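Local coordinates for protein Alpha/beta hydrolase (Paenibacillus sp. VTT E-133280, PDB 6TJ2) that probably hydrolyses methyl salicylate to salicylic acid, as an extracellular esterase of the alpha/beta-hydrolase fold related to tobacco salicylic acid binding protein 2, at residues V48-S53 / F111-H116. Numbering follows the deposited sequence.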
loop_
_atom_site.group_PDB
_atom_site.type_symbol
_atom_site.label_atom_id
_atom_site.label_comp_id
_atom_site.label_asym_id
_atom_site.label_seq_id
_atom_site.Cartn_x
_atom_site.Cartn_y
_atom_site.Cartn_z
ATOM N N VAL A 48 -27.746 4.742 -0.750
ATOM C CA VAL A 48 -28.083 4.858 -2.187
ATOM C C VAL A 48 -26.809 4.510 -2.948
ATOM O O VAL A 48 -25.831 5.283 -2.858
ATOM C CB VAL A 48 -28.616 6.250 -2.543
ATOM C CG1 VAL A 48 -28.885 6.364 -4.028
ATOM C CG2 VAL A 48 -29.906 6.584 -1.783
ATOM N N LEU A 49 -26.798 3.370 -3.626
ATOM C CA LEU A 49 -25.596 2.805 -4.269
ATOM C C LEU A 49 -25.653 3.108 -5.757
ATOM O O LEU A 49 -26.643 2.723 -6.381
ATOM C CB LEU A 49 -25.457 1.313 -4.041
ATOM C CG LEU A 49 -25.565 0.853 -2.586
ATOM C CD1 LEU A 49 -25.422 -0.636 -2.533
ATOM C CD2 LEU A 49 -24.487 1.489 -1.715
ATOM N N ILE A 50 -24.625 3.747 -6.275
ATOM C CA ILE A 50 -24.509 4.183 -7.698
ATOM C C ILE A 50 -23.404 3.389 -8.355
ATOM O O ILE A 50 -22.222 3.574 -8.019
ATOM C CB ILE A 50 -24.275 5.690 -7.761
ATOM C CG1 ILE A 50 -25.302 6.499 -6.958
ATOM C CG2 ILE A 50 -24.181 6.104 -9.232
ATOM C CD1 ILE A 50 -26.757 6.241 -7.379
ATOM N N HIS A 51 -23.782 2.517 -9.281
ATOM C CA HIS A 51 -22.813 1.723 -10.036
ATOM C C HIS A 51 -22.013 2.623 -10.986
ATOM O O HIS A 51 -22.430 3.754 -11.277
ATOM C CB HIS A 51 -23.453 0.568 -10.776
ATOM C CG HIS A 51 -24.343 0.950 -11.931
ATOM N ND1 HIS A 51 -23.832 1.357 -13.146
ATOM C CD2 HIS A 51 -25.685 1.037 -12.036
ATOM C CE1 HIS A 51 -24.837 1.617 -13.978
ATOM N NE2 HIS A 51 -25.981 1.442 -13.327
ATOM N N GLY A 52 -20.969 2.046 -11.530
ATOM C CA GLY A 52 -20.135 2.708 -12.515
ATOM C C GLY A 52 -20.316 2.148 -13.902
ATOM O O GLY A 52 -21.389 1.605 -14.246
ATOM N N SER A 53 -19.337 2.360 -14.750
ATOM C CA SER A 53 -19.409 1.988 -16.176
ATOM C C SER A 53 -19.289 0.473 -16.348
ATOM O O SER A 53 -18.753 -0.269 -15.461
ATOM C CB SER A 53 -18.364 2.704 -16.974
ATOM O OG SER A 53 -18.526 4.093 -16.916
ATOM N N PHE A 111 -29.280 10.034 3.874
ATOM C CA PHE A 111 -28.734 8.790 3.324
ATOM C C PHE A 111 -27.234 8.962 3.033
ATOM O O PHE A 111 -26.683 10.056 2.836
ATOM C CB PHE A 111 -29.532 8.314 2.107
ATOM C CG PHE A 111 -29.585 9.246 0.943
ATOM C CD1 PHE A 111 -28.535 9.366 0.018
ATOM C CD2 PHE A 111 -30.706 10.021 0.751
ATOM C CE1 PHE A 111 -28.655 10.225 -1.059
ATOM C CE2 PHE A 111 -30.786 10.910 -0.296
ATOM C CZ PHE A 111 -29.763 11.030 -1.200
ATOM N N ILE A 112 -26.643 7.793 2.934
ATOM C CA ILE A 112 -25.225 7.647 2.504
ATOM C C ILE A 112 -25.245 7.494 0.995
ATOM O O ILE A 112 -25.825 6.505 0.498
ATOM C CB ILE A 112 -24.578 6.433 3.180
ATOM C CG1 ILE A 112 -24.686 6.543 4.704
ATOM C CG2 ILE A 112 -23.135 6.301 2.730
ATOM C CD1 ILE A 112 -24.428 5.340 5.412
ATOM N N LEU A 113 -24.647 8.420 0.259
ATOM C CA LEU A 113 -24.620 8.349 -1.214
ATOM C C LEU A 113 -23.272 7.733 -1.560
ATOM O O LEU A 113 -22.217 8.385 -1.305
ATOM C CB LEU A 113 -24.786 9.743 -1.800
ATOM C CG LEU A 113 -24.814 9.789 -3.336
ATOM C CD1 LEU A 113 -25.982 8.954 -3.873
ATOM C CD2 LEU A 113 -24.908 11.261 -3.780
ATOM N N LEU A 114 -23.275 6.528 -2.119
ATOM C CA LEU A 114 -22.030 5.746 -2.363
ATOM C C LEU A 114 -21.910 5.468 -3.834
ATOM O O LEU A 114 -22.875 4.925 -4.412
ATOM C CB LEU A 114 -22.076 4.494 -1.498
ATOM C CG LEU A 114 -20.817 3.612 -1.493
ATOM C CD1 LEU A 114 -20.763 2.831 -0.177
ATOM C CD2 LEU A 114 -20.749 2.701 -2.695
ATOM N N GLY A 115 -20.774 5.769 -4.432
ATOM C CA GLY A 115 -20.526 5.509 -5.863
ATOM C C GLY A 115 -19.309 4.662 -6.048
ATOM O O GLY A 115 -18.351 4.784 -5.276
ATOM N N HIS A 116 -19.343 3.770 -7.029
ATOM C CA HIS A 116 -18.220 2.927 -7.485
ATOM C C HIS A 116 -17.775 3.397 -8.846
ATOM O O HIS A 116 -18.639 3.724 -9.670
ATOM C CB HIS A 116 -18.635 1.480 -7.459
ATOM C CG HIS A 116 -17.613 0.504 -7.895
ATOM N ND1 HIS A 116 -17.513 0.087 -9.163
ATOM C CD2 HIS A 116 -16.653 -0.156 -7.193
ATOM C CE1 HIS A 116 -16.577 -0.845 -9.257
ATOM N NE2 HIS A 116 -16.064 -1.015 -8.066
HETATM O O HOH W 1 -20.065 -0.523 -10.811
#
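Val48 sets CG2 beside its own backbone N (CG1 anti to that N, chi1 177°), and Phe111 CG sits between its backbone N and carbonyl carbon (chi1 60°). These torsions, with the neighbouring positions on the strands, bring the methyl over one face of the ring, offset toward the rim, in a CH-pi contact with Val48 CG2 3.6 Å from Phe111 CD1. Strands 46-50 and 111-117 are parallel neighbours in the central sheet of the alpha/beta-hydrolase fold. Four backbone hydrogen bonds join them in a ladder. Val48 N gives to Ile112 O, and Val48 O accepts from Leu114 N at 2.9 Å. Ile50 continues the pattern with N to Leu114 O, and Ile50 O accepts from His116 N at 3.1 Å. On the face of Val48 and Ile50, Leu113 CD1 touches both, at 3.9 Å from Val48 CG1 and 4.0 Å from Ile50 CG1. Ile123 of helix 119-129 covers Ile50 and Leu113. On the other face Leu49 and Leu114 lie side by side, with Leu49 CD2 3.9 Å from Leu114 CB. Gly115 is the first glycine of a probable GxSxG nucleophile elbow, and the His116 ring meets His264 of the likely triad. Beyond the ladder, His51 ND1 donates to Gly52 O in the carbonyl plane, while its NE2 is hydrogen-bonded to Glu78 OE2. A water accepts from Gly52 N at 2.8 Å and also bonds His116 ND1 at 3.1 Å.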